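Local coordinates for quinonprotein alcohol dehydrogenase-like protein (Bacteroides thetaiotaomicron VPI-5482, PDB 4R5O), which is of unknown function but joins an immunoglobulin-like beta-sandwich domain to a seven-bladed beta-propeller and binds calcium ions, at residues E310-N315 against D358-P363; L342-T345 against I349-Y352; T290-D295 against N299-K304. All coordinates share one frame; numbering follows the deposited sequence. Where two conformers were deposited one is given.

Contact 1: E310-N315 against D358-P363; sequences EKVFAN and DSLKAP. With CA (calcium ion), chain L.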
ATOM      1  N   GLU A 310     -10.048 -25.275  17.538  1.00 44.99           N
ATOM      2  CA  GLU A 310     -11.436 -25.084  17.979  1.00 45.16           C
ATOM      3  C   GLU A 310     -12.191 -24.610  16.765  1.00 49.70           C
ATOM      4  O   GLU A 310     -11.716 -23.709  16.078  1.00 49.57           O
ATOM      5  CB  GLU A 310     -11.544 -24.129  19.185  1.00 46.46           C
ATOM      6  CG  GLU A 310     -12.940 -23.912  19.745  1.00 53.86           C
ATOM      7  CD  GLU A 310     -12.981 -23.103  21.030  1.00 80.88           C
ATOM      8  OE1 GLU A 310     -12.238 -23.458  21.975  1.00 80.24           O
ATOM      9  OE2 GLU A 310     -13.796 -22.152  21.112  1.00 77.80           O
ATOM     10  N   LYS A 311     -13.305 -25.275  16.435  1.00 45.59           N
ATOM     11  CA  LYS A 311     -14.076 -24.978  15.237  1.00 43.95           C
ATOM     12  C   LYS A 311     -15.541 -24.658  15.568  1.00 50.77           C
ATOM     13  O   LYS A 311     -16.209 -25.434  16.248  1.00 52.47           O
ATOM     14  CB  LYS A 311     -14.010 -26.163  14.251  1.00 44.00           C
ATOM     15  CG  LYS A 311     -12.600 -26.469  13.754  1.00 40.33           C
ATOM     16  CD  LYS A 311     -12.568 -27.555  12.727  1.00 40.93           C
ATOM     17  CE  LYS A 311     -11.148 -27.862  12.307  1.00 43.73           C
ATOM     18  NZ  LYS A 311     -11.127 -28.903  11.236  1.00 44.23           N
ATOM     19  N   VAL A 312     -16.028 -23.525  15.039  1.00 47.69           N
ATOM     20  CA  VAL A 312     -17.390 -22.999  15.134  1.00 48.89           C
ATOM     21  C   VAL A 312     -17.958 -22.912  13.732  1.00 53.57           C
ATOM     22  O   VAL A 312     -17.383 -22.186  12.916  1.00 54.09           O
ATOM     23  CB  VAL A 312     -17.442 -21.615  15.853  1.00 53.93           C
ATOM     24  CG1 VAL A 312     -18.841 -21.001  15.779  1.00 54.30           C
ATOM     25  CG2 VAL A 312     -16.953 -21.703  17.305  1.00 54.24           C
ATOM     26  N   PHE A 313     -19.108 -23.594  13.462  1.00 49.27           N
ATOM     27  CA  PHE A 313     -19.760 -23.603  12.152  1.00 48.16           C
ATOM     28  C   PHE A 313     -20.530 -22.300  11.904  1.00 50.28           C
ATOM     29  O   PHE A 313     -21.260 -21.811  12.774  1.00 48.92           O
ATOM     30  CB  PHE A 313     -20.708 -24.814  12.016  1.00 51.31           C
ATOM     31  CG  PHE A 313     -21.514 -24.867  10.737  1.00 53.92           C
ATOM     32  CD1 PHE A 313     -20.929 -25.275   9.540  1.00 57.71           C
ATOM     33  CD2 PHE A 313     -22.870 -24.532  10.733  1.00 57.31           C
ATOM     34  CE1 PHE A 313     -21.668 -25.288   8.350  1.00 59.64           C
ATOM     35  CE2 PHE A 313     -23.614 -24.565   9.549  1.00 60.46           C
ATOM     36  CZ  PHE A 313     -23.011 -24.945   8.366  1.00 58.84           C
ATOM     37  N   ALA A 314     -20.360 -21.750  10.682  1.00 47.31           N
ATOM     38  CA  ALA A 314     -21.000 -20.535  10.157  1.00 46.12           C
ATOM     39  C   ALA A 314     -21.808 -20.915   8.940  1.00 53.31           C
ATOM     40  O   ALA A 314     -21.219 -21.284   7.917  1.00 52.87           O
ATOM     41  CB  ALA A 314     -19.951 -19.494   9.836  1.00 45.71           C
ATOM     42  N   ASN A 315     -23.163 -20.846   9.057  1.00 52.82           N
ATOM     43  CA  ASN A 315     -24.123 -21.243   8.029  0.50 53.63           C
ATOM     44  C   ASN A 315     -24.173 -20.214   6.873  1.00 59.04           C
ATOM     45  O   ASN A 315     -25.246 -19.689   6.536  1.00 61.60           O
ATOM     46  CB  ASN A 315     -25.517 -21.416   8.660  0.50 55.66           C
ATOM     47  CG  ASN A 315     -26.013 -20.211   9.443  0.50 69.49           C
ATOM     48  OD1 ASN A 315     -25.248 -19.532  10.163  0.50 57.27           O
ATOM     49  ND2 ASN A 315     -27.322 -19.958   9.364  0.50 55.62           N
ATOM     50  N   ASP A 358     -23.982 -17.000  18.165  1.00 64.65           N
ATOM     51  CA  ASP A 358     -25.222 -16.245  17.954  1.00 64.74           C
ATOM     52  C   ASP A 358     -24.986 -15.040  17.064  1.00 66.14           C
ATOM     53  O   ASP A 358     -25.901 -14.597  16.376  1.00 66.02           O
ATOM     54  CB  ASP A 358     -25.809 -15.774  19.311  1.00 68.09           C
ATOM     55  CG  ASP A 358     -26.174 -16.847  20.328  1.00 82.23           C
ATOM     56  OD1 ASP A 358     -26.138 -18.057  19.971  1.00 83.95           O
ATOM     57  OD2 ASP A 358     -26.503 -16.481  21.471  1.00 88.45           O
ATOM     58  N   SER A 359     -23.756 -14.496  17.112  1.00 61.28           N
ATOM     59  CA  SER A 359     -23.291 -13.337  16.351  1.00 59.86           C
ATOM     60  C   SER A 359     -23.182 -13.646  14.829  1.00 62.85           C
ATOM     61  O   SER A 359     -22.960 -12.722  14.038  1.00 63.92           O
ATOM     62  CB  SER A 359     -21.938 -12.873  16.887  1.00 61.80           C
ATOM     63  OG  SER A 359     -20.939 -13.872  16.747  1.00 66.13           O
ATOM     64  N   LEU A 360     -23.335 -14.927  14.436  1.00 57.37           N
ATOM     65  CA  LEU A 360     -23.263 -15.414  13.059  1.00 56.56           C
ATOM     66  C   LEU A 360     -24.634 -15.723  12.471  1.00 63.16           C
ATOM     67  O   LEU A 360     -24.710 -16.173  11.316  1.00 63.85           O
ATOM     68  CB  LEU A 360     -22.419 -16.703  12.992  1.00 56.23           C
ATOM     69  CG  LEU A 360     -20.964 -16.645  13.372  1.00 59.29           C
ATOM     70  CD1 LEU A 360     -20.385 -18.050  13.456  1.00 57.74           C
ATOM     71  CD2 LEU A 360     -20.184 -15.746  12.419  1.00 59.10           C
ATOM     72  N   LYS A 361     -25.708 -15.533  13.263  1.00 61.16           N
ATOM     73  CA  LYS A 361     -27.084 -15.846  12.855  1.00 62.21           C
ATOM     74  C   LYS A 361     -27.614 -14.821  11.828  1.00 65.46           C
ATOM     75  O   LYS A 361     -28.502 -15.165  11.039  1.00 65.60           O
ATOM     76  CB  LYS A 361     -28.015 -15.900  14.080  1.00 65.82           C
ATOM     77  N   ALA A 362     -27.062 -13.580  11.823  1.00 59.89           N
ATOM     78  CA  ALA A 362     -27.474 -12.526  10.886  1.00 57.78           C
ATOM     79  C   ALA A 362     -26.299 -11.605  10.546  1.00 61.91           C
ATOM     80  O   ALA A 362     -25.435 -11.411  11.408  1.00 61.04           O
ATOM     81  CB  ALA A 362     -28.618 -11.719  11.479  1.00 58.35           C
ATOM     82  N   PRO A 363     -26.242 -11.008   9.311  1.00 58.91           N
ATOM     83  CA  PRO A 363     -25.132 -10.095   8.986  1.00 57.16           C
ATOM     84  C   PRO A 363     -25.154  -8.832   9.814  1.00 58.93           C
ATOM     85  O   PRO A 363     -26.215  -8.404  10.266  1.00 59.54           O
ATOM     86  CB  PRO A 363     -25.362  -9.740   7.508  1.00 58.92           C
ATOM     87  CG  PRO A 363     -26.327 -10.697   7.003  1.00 64.17           C
ATOM     88  CD  PRO A 363     -27.167 -11.123   8.167  1.00 60.95           C
TER
HETATM   89 CA    CA L 508     -25.239 -14.630  22.888  1.00 99.81          CA
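Leu360 brings one methyl group, CD1, against the strand end at Val312, Phe313 and Ala314. Leu360 CD1 lies 3.9 Å from Ala314 CB and 4.1 Å from Val312 CG1. Leu360 CD1 also packs against the backbone carbonyl oxygen of Phe313, 3.9 Å from Phe313 O. Leu360 CG stands anti to its own carbonyl carbon (chi1 -63°), which carries the branched end out of the turn toward the strand. Val312 offers CG1, and the two side chains run across each other at a slant. Segment 310-315 belongs to strand 309-314, at the margin of one antiparallel propeller sheet. Segment 358-363 lies in the connection that follows strand 349-353, which belongs to a different sheet. The contact therefore joins two blades of the beta-propeller through apolar packing, with no hydrogen bond between the segments. Further out, Ile300 and Tyr352 also touch Leu360, one from each of these sheets. The 3-10 turn at 358-360 sets the leucine in place, and Lys361 N closes it on Asp358 O at 3.3 Å. Ser359 OG ties the turn to the backbone at Ile353 and Asp356. On the same turn, Asp358 OD2 binds a calcium ion, which Asp356 OD1 also binds.

Contact 2: L342-T345 against I349-Y352; sequences LVST and IYKY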
ATOM      1  N   LEU A 342     -16.087 -10.738   8.779  1.00 42.43           N
ATOM      2  CA  LEU A 342     -15.867 -11.634   7.644  1.00 43.10           C
ATOM      3  C   LEU A 342     -17.005 -11.436   6.635  1.00 48.84           C
ATOM      4  O   LEU A 342     -18.082 -10.979   7.008  1.00 48.86           O
ATOM      5  CB  LEU A 342     -15.702 -13.125   8.046  1.00 43.88           C
ATOM      6  CG  LEU A 342     -16.802 -13.930   8.759  1.00 49.79           C
ATOM      7  CD1 LEU A 342     -16.394 -15.373   8.848  1.00 49.76           C
ATOM      8  CD2 LEU A 342     -17.071 -13.447  10.179  1.00 53.19           C
ATOM      9  N   VAL A 343     -16.714 -11.690   5.340  1.00 45.31           N
ATOM     10  CA  VAL A 343     -17.608 -11.461   4.193  1.00 43.42           C
ATOM     11  C   VAL A 343     -18.188 -12.760   3.647  1.00 44.76           C
ATOM     12  O   VAL A 343     -17.444 -13.688   3.335  1.00 42.90           O
ATOM     13  CB  VAL A 343     -16.866 -10.736   3.048  1.00 46.85           C
ATOM     14  CG1 VAL A 343     -17.851 -10.248   1.985  1.00 47.49           C
ATOM     15  CG2 VAL A 343     -16.033  -9.575   3.565  1.00 46.33           C
ATOM     16  N   SER A 344     -19.508 -12.789   3.468  1.00 43.12           N
ATOM     17  CA  SER A 344     -20.199 -13.913   2.864  1.00 44.22           C
ATOM     18  C   SER A 344     -20.139 -13.762   1.350  1.00 52.20           C
ATOM     19  O   SER A 344     -19.889 -12.660   0.834  1.00 51.21           O
ATOM     20  CB  SER A 344     -21.630 -14.034   3.372  1.00 48.37           C
ATOM     21  OG  SER A 344     -22.400 -12.895   3.030  1.00 66.14           O
ATOM     22  N   THR A 345     -20.381 -14.877   0.638  1.00 53.10           N
ATOM     23  CA  THR A 345     -20.327 -14.963  -0.825  1.00 55.36           C
ATOM     24  C   THR A 345     -21.370 -13.997  -1.524  1.00 63.35           C
ATOM     25  O   THR A 345     -21.185 -13.718  -2.712  1.00 64.00           O
ATOM     26  CB  THR A 345     -20.546 -16.424  -1.272  1.00 69.20           C
ATOM     27  OG1 THR A 345     -20.048 -16.602  -2.594  1.00 75.73           O
ATOM     28  CG2 THR A 345     -21.987 -16.918  -1.117  1.00 65.99           C
ATOM     29  N   ILE A 349     -21.568  -8.637   5.467  1.00 51.87           N
ATOM     30  CA  ILE A 349     -20.498  -8.653   6.445  1.00 49.59           C
ATOM     31  C   ILE A 349     -21.103  -9.158   7.714  1.00 53.42           C
ATOM     32  O   ILE A 349     -22.199  -8.751   8.099  1.00 55.29           O
ATOM     33  CB  ILE A 349     -19.817  -7.255   6.575  1.00 51.85           C
ATOM     34  CG1 ILE A 349     -19.048  -6.944   5.265  1.00 51.49           C
ATOM     35  CG2 ILE A 349     -18.855  -7.159   7.783  1.00 50.27           C
ATOM     36  CD1 ILE A 349     -18.883  -5.558   4.989  1.00 55.50           C
ATOM     37  N   TYR A 350     -20.411 -10.118   8.310  1.00 47.71           N
ATOM     38  CA  TYR A 350     -20.727 -10.715   9.584  1.00 46.53           C
ATOM     39  C   TYR A 350     -19.718 -10.245  10.610  1.00 49.13           C
ATOM     40  O   TYR A 350     -18.531 -10.141  10.302  1.00 48.41           O
ATOM     41  CB  TYR A 350     -20.749 -12.238   9.465  1.00 46.80           C
ATOM     42  CG  TYR A 350     -21.947 -12.768   8.710  1.00 48.68           C
ATOM     43  CD1 TYR A 350     -21.955 -12.816   7.317  1.00 50.46           C
ATOM     44  CD2 TYR A 350     -23.069 -13.235   9.386  1.00 50.03           C
ATOM     45  CE1 TYR A 350     -23.063 -13.284   6.617  1.00 51.28           C
ATOM     46  CE2 TYR A 350     -24.180 -13.721   8.694  1.00 51.63           C
ATOM     47  CZ  TYR A 350     -24.171 -13.745   7.307  1.00 57.45           C
ATOM     48  OH  TYR A 350     -25.247 -14.239   6.602  1.00 58.75           O
ATOM     49  N   LYS A 351     -20.204  -9.886  11.801  1.00 46.51           N
ATOM     50  CA  LYS A 351     -19.374  -9.488  12.942  1.00 45.99           C
ATOM     51  C   LYS A 351     -19.365 -10.647  13.914  1.00 52.45           C
ATOM     52  O   LYS A 351     -20.339 -10.833  14.652  1.00 53.10           O
ATOM     53  CB  LYS A 351     -19.865  -8.179  13.591  1.00 47.18           C
ATOM     54  CG  LYS A 351     -19.040  -7.770  14.795  1.00 51.02           C
ATOM     55  CD  LYS A 351     -19.385  -6.398  15.372  1.00 56.86           C
ATOM     56  CE  LYS A 351     -20.638  -6.318  16.192  1.00 64.54           C
ATOM     57  NZ  LYS A 351     -20.825  -4.940  16.713  1.00 76.26           N
ATOM     58  N   TYR A 352     -18.316 -11.494  13.837  1.00 48.93           N
ATOM     59  CA  TYR A 352     -18.181 -12.650  14.708  1.00 47.82           C
ATOM     60  C   TYR A 352     -17.579 -12.231  16.021  1.00 53.98           C
ATOM     61  O   TYR A 352     -16.506 -11.645  16.070  1.00 52.97           O
ATOM     62  CB  TYR A 352     -17.346 -13.774  14.065  1.00 46.99           C
ATOM     63  CG  TYR A 352     -17.082 -14.956  14.983  1.00 47.72           C
ATOM     64  CD1 TYR A 352     -18.132 -15.732  15.481  1.00 49.84           C
ATOM     65  CD2 TYR A 352     -15.783 -15.341  15.300  1.00 47.81           C
ATOM     66  CE1 TYR A 352     -17.898 -16.826  16.318  1.00 47.96           C
ATOM     67  CE2 TYR A 352     -15.536 -16.442  16.127  1.00 48.90           C
ATOM     68  CZ  TYR A 352     -16.599 -17.182  16.630  1.00 54.54           C
ATOM     69  OH  TYR A 352     -16.381 -18.276  17.431  1.00 55.47           O
TER
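Leu342 and Tyr350 form an antiparallel hydrogen-bonded pair, with Leu342 N to Tyr350 O at 2.9 Å and Tyr350 N to Leu342 O at 2.8 Å. Val343 and Ile349 follow as a non-hydrogen-bonded pair. Together they define the end of the hairpin made by strands 339-343 and 349-353, within one blade of the propeller. Leu342 O takes a second, weaker approach from the CA-H of Ile349.

On the face that holds Leu342 and Tyr350, the leucine does most of the packing. Its CG sits between the backbone N and the carbonyl carbon (chi1 61°), which swings CD2 across to the partner strand. Leu342 CD2 lies 3.9 Å from both Tyr350 CB and Tyr352 CB. The Leu342 and Tyr352 side chains cross at an angle. The Tyr352 ring then leads away, and its OH is hydrogen-bonded to Gly355 N, close to the calcium-binding loop.

The Tyr350 ring is met at its edge by Ser344. Ser344 CB is 3.6 Å from Tyr350 CE1, and Ser344 OG lies in the plane of the ring. This hydroxyl has weak hydrogen bonds to Asp346 and Ala348 within the turn. Phe316 stacks on the Tyr350 ring.

On the other face, Val343 CG2 touches Ile349 CG1 at 4.3 Å. Both side chains also meet Ile373 and Leu377 of the following blade.

The chemistry is divided. Backbone bonds fix the strand pairing, and mostly apolar contacts line the two faces. The side chains make no hydrogen bond to each other across the strands, so their fit depends on shape and on the surrounding residues.

Contact 3: T290-D295 against N299-K304; sequences TLESAD and NIVKIK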
ATOM      1  N   THR A 290      -8.651 -18.629  11.067  1.00 38.35           N
ATOM      2  CA  THR A 290      -8.796 -18.751   9.625  1.00 37.15           C
ATOM      3  C   THR A 290     -10.137 -19.445   9.395  1.00 40.83           C
ATOM      4  O   THR A 290     -10.881 -19.645  10.339  1.00 41.04           O
ATOM      5  CB  THR A 290      -7.585 -19.449   8.984  1.00 41.30           C
ATOM      6  OG1 THR A 290      -7.649 -19.274   7.558  1.00 40.04           O
ATOM      7  CG2 THR A 290      -7.452 -20.941   9.368  1.00 39.98           C
ATOM      8  N   LEU A 291     -10.451 -19.770   8.150  1.00 39.34           N
ATOM      9  CA  LEU A 291     -11.665 -20.492   7.774  1.00 39.37           C
ATOM     10  C   LEU A 291     -11.333 -21.836   7.153  1.00 45.65           C
ATOM     11  O   LEU A 291     -10.282 -22.015   6.518  1.00 45.01           O
ATOM     12  CB  LEU A 291     -12.540 -19.686   6.787  1.00 38.04           C
ATOM     13  CG  LEU A 291     -13.046 -18.312   7.177  1.00 38.79           C
ATOM     14  CD1 LEU A 291     -13.875 -17.773   6.075  1.00 37.98           C
ATOM     15  CD2 LEU A 291     -13.857 -18.327   8.460  1.00 37.11           C
ATOM     16  N   GLU A 292     -12.258 -22.766   7.321  1.00 44.51           N
ATOM     17  CA  GLU A 292     -12.204 -24.101   6.753  1.00 44.98           C
ATOM     18  C   GLU A 292     -13.395 -24.238   5.843  1.00 53.31           C
ATOM     19  O   GLU A 292     -14.483 -23.743   6.167  1.00 51.88           O
ATOM     20  CB  GLU A 292     -12.176 -25.161   7.866  1.00 46.64           C
ATOM     21  CG  GLU A 292     -12.105 -26.588   7.349  1.00 56.27           C
ATOM     22  CD  GLU A 292     -12.015 -27.641   8.418  1.00 72.60           C
ATOM     23  OE1 GLU A 292     -12.783 -27.553   9.401  1.00 80.99           O
ATOM     24  OE2 GLU A 292     -11.221 -28.592   8.244  1.00 71.33           O
ATOM     25  N   SER A 293     -13.194 -24.866   4.691  1.00 55.57           N
ATOM     26  CA  SER A 293     -14.260 -25.056   3.716  1.00 58.77           C
ATOM     27  C   SER A 293     -15.127 -26.238   4.145  1.00 67.84           C
ATOM     28  O   SER A 293     -14.606 -27.275   4.526  1.00 67.71           O
ATOM     29  CB  SER A 293     -13.678 -25.242   2.316  1.00 63.26           C
ATOM     30  OG  SER A 293     -12.971 -24.068   1.918  1.00 68.45           O
ATOM     31  N   ALA A 294     -16.450 -26.011   4.220  1.00 69.53           N
ATOM     32  CA  ALA A 294     -17.468 -26.999   4.613  1.00 72.05           C
ATOM     33  C   ALA A 294     -18.556 -27.081   3.524  1.00 81.12           C
ATOM     34  O   ALA A 294     -18.646 -26.187   2.667  1.00 80.80           O
ATOM     35  CB  ALA A 294     -18.074 -26.650   5.975  1.00 72.93           C
ATOM     36  N   ASP A 295     -19.348 -28.173   3.533  1.00 80.92           N
ATOM     37  CA  ASP A 295     -20.379 -28.445   2.528  1.00 81.52           C
ATOM     38  C   ASP A 295     -21.462 -27.354   2.494  1.00 83.71           C
ATOM     39  O   ASP A 295     -21.726 -26.802   1.419  1.00 82.58           O
ATOM     40  CB  ASP A 295     -21.053 -29.816   2.782  1.00 84.71           C
ATOM     41  CG  ASP A 295     -20.174 -31.050   2.636  1.00100.51           C
ATOM     42  OD1 ASP A 295     -19.204 -31.003   1.845  1.00101.79           O
ATOM     43  OD2 ASP A 295     -20.532 -32.105   3.215  1.00106.74           O
ATOM     44  N   ASN A 299     -16.210 -23.119   8.458  1.00 52.94           N
ATOM     45  CA  ASN A 299     -15.913 -23.191   9.884  1.00 51.75           C
ATOM     46  C   ASN A 299     -14.898 -22.140  10.271  1.00 55.24           C
ATOM     47  O   ASN A 299     -13.844 -22.058   9.638  1.00 55.37           O
ATOM     48  CB  ASN A 299     -15.394 -24.565  10.269  1.00 51.50           C
ATOM     49  CG  ASN A 299     -16.296 -25.707   9.921  1.00 65.03           C
ATOM     50  OD1 ASN A 299     -17.466 -25.763  10.302  1.00 60.30           O
ATOM     51  ND2 ASN A 299     -15.732 -26.689   9.256  1.00 57.18           N
ATOM     52  N   ILE A 300     -15.205 -21.320  11.294  1.00 51.28           N
ATOM     53  CA  ILE A 300     -14.252 -20.347  11.860  1.00 49.47           C
ATOM     54  C   ILE A 300     -13.324 -21.153  12.746  1.00 51.26           C
ATOM     55  O   ILE A 300     -13.776 -21.740  13.739  1.00 50.34           O
ATOM     56  CB  ILE A 300     -14.939 -19.175  12.593  1.00 52.48           C
ATOM     57  CG1 ILE A 300     -15.988 -18.498  11.686  1.00 53.05           C
ATOM     58  CG2 ILE A 300     -13.885 -18.195  13.127  1.00 52.14           C
ATOM     59  CD1 ILE A 300     -16.888 -17.509  12.361  1.00 62.57           C
ATOM     60  N   VAL A 301     -12.055 -21.265  12.342  1.00 47.22           N
ATOM     61  CA  VAL A 301     -11.112 -22.105  13.065  1.00 46.94           C
ATOM     62  C   VAL A 301     -10.198 -21.246  13.949  1.00 49.31           C
ATOM     63  O   VAL A 301      -9.515 -20.370  13.465  1.00 49.02           O
ATOM     64  CB  VAL A 301     -10.280 -22.991  12.103  1.00 50.77           C
ATOM     65  CG1 VAL A 301      -9.265 -23.837  12.864  1.00 51.14           C
ATOM     66  CG2 VAL A 301     -11.190 -23.888  11.269  1.00 50.99           C
ATOM     67  N   LYS A 302     -10.175 -21.548  15.239  1.00 46.16           N
ATOM     68  CA  LYS A 302      -9.290 -20.972  16.246  1.00 45.62           C
ATOM     69  C   LYS A 302      -8.046 -21.825  16.303  1.00 49.98           C
ATOM     70  O   LYS A 302      -8.169 -23.035  16.458  1.00 50.32           O
ATOM     71  CB  LYS A 302     -10.021 -20.907  17.591  1.00 47.39           C
ATOM     72  CG  LYS A 302      -9.252 -20.446  18.809  1.00 45.66           C
ATOM     73  CD  LYS A 302     -10.204 -20.610  19.974  1.00 56.18           C
ATOM     74  CE  LYS A 302      -9.778 -20.089  21.309  1.00 66.41           C
ATOM     75  NZ  LYS A 302     -10.834 -20.277  22.332  1.00 70.10           N
ATOM     76  N   ILE A 303      -6.863 -21.216  16.118  1.00 45.47           N
ATOM     77  CA  ILE A 303      -5.601 -21.954  16.165  1.00 44.66           C
ATOM     78  C   ILE A 303      -4.940 -21.521  17.452  1.00 50.50           C
ATOM     79  O   ILE A 303      -4.532 -20.359  17.570  1.00 50.86           O
ATOM     80  CB  ILE A 303      -4.702 -21.772  14.901  1.00 45.95           C
ATOM     81  CG1 ILE A 303      -5.527 -21.901  13.572  1.00 45.18           C
ATOM     82  CG2 ILE A 303      -3.498 -22.739  14.948  1.00 45.32           C
ATOM     83  CD1 ILE A 303      -4.799 -21.480  12.191  1.00 38.10           C
ATOM     84  N   LYS A 304      -4.898 -22.416  18.451  1.00 46.79           N
ATOM     85  CA  LYS A 304      -4.323 -22.015  19.723  1.00 46.86           C
ATOM     86  C   LYS A 304      -2.775 -22.110  19.627  1.00 51.36           C
ATOM     87  O   LYS A 304      -2.247 -22.620  18.630  1.00 50.61           O
ATOM     88  CB  LYS A 304      -4.898 -22.860  20.865  1.00 49.99           C
ATOM     89  CG  LYS A 304      -6.430 -22.817  21.002  1.00 55.99           C
ATOM     90  CD  LYS A 304      -6.867 -23.734  22.141  1.00 60.88           C
ATOM     91  CE  LYS A 304      -8.352 -23.833  22.353  1.00 68.26           C
ATOM     92  NZ  LYS A 304      -8.668 -24.702  23.515  1.00 75.22           N
TER
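Glu292 and Asn299 face each other as an antiparallel hydrogen-bonded pair, and their side chains lie alongside and point the same way. The backbone bonds are Glu292 N to Asn299 O and Asn299 N to Glu292 O, both 2.9 Å. Glu292 CB rests 3.8 Å from Val301 CG2. CG stands anti to the backbone N (chi1 -179°). Glu292 CG passes 4.1 Å from Asn299 ND2, and the chain stays extended beyond it. At the tip, Glu292 OE1 accepts a bent hydrogen bond of 3.1 Å from Asn299 ND2. The amide comes on the anti side of the carboxylate, 34° out of its plane, and the two group planes are 69° apart. Lys311 on the next strand forms a salt bridge to the same OE1, while OE2 takes the backbone N-H of Ile273. With an alanine here, Lys311 would probably lose its charged mate, and the amide of Asn299 would be freer to turn. Along the same face, Thr290 CG2 meets Ile303 CD1 at 3.9 Å. On the other face, Leu291 CD2 lies 3.9 Å from Ile300 CG1. The two strands, 288-294 and 297-303, form a hairpin at the middle of a four-stranded propeller blade. The buried carboxylate thus has a partner at each oxygen. The nearby lysine and N-H donors would be expected to stabilise its negative charge.

The three contacts meet at Ile300. Ile300 CD1 lies 3.7 Å from Leu360 CD1 of contact 1 and 3.7 Å from Tyr352 CG of contact 2, and it also meets Leu342 CD1. Contacts 1 and 3 share one sheet, since strands 297-303 and 309-314 are neighbours in it. Contact 2 belongs to another blade and packs against both. Val312 CG2 reaches Tyr352 OH at 3.5 Å. About 9 Å separates the centres of contacts 1 and 2. It is about 11 Å between the centres of contacts 1 and 3, and about 14 Å between those of contacts 2 and 3. Contact 1 carries a calcium ligand. At the nearest atoms, the ion is about 10 Å from the side chain of Tyr352 and about 14 Å from that of Ile300.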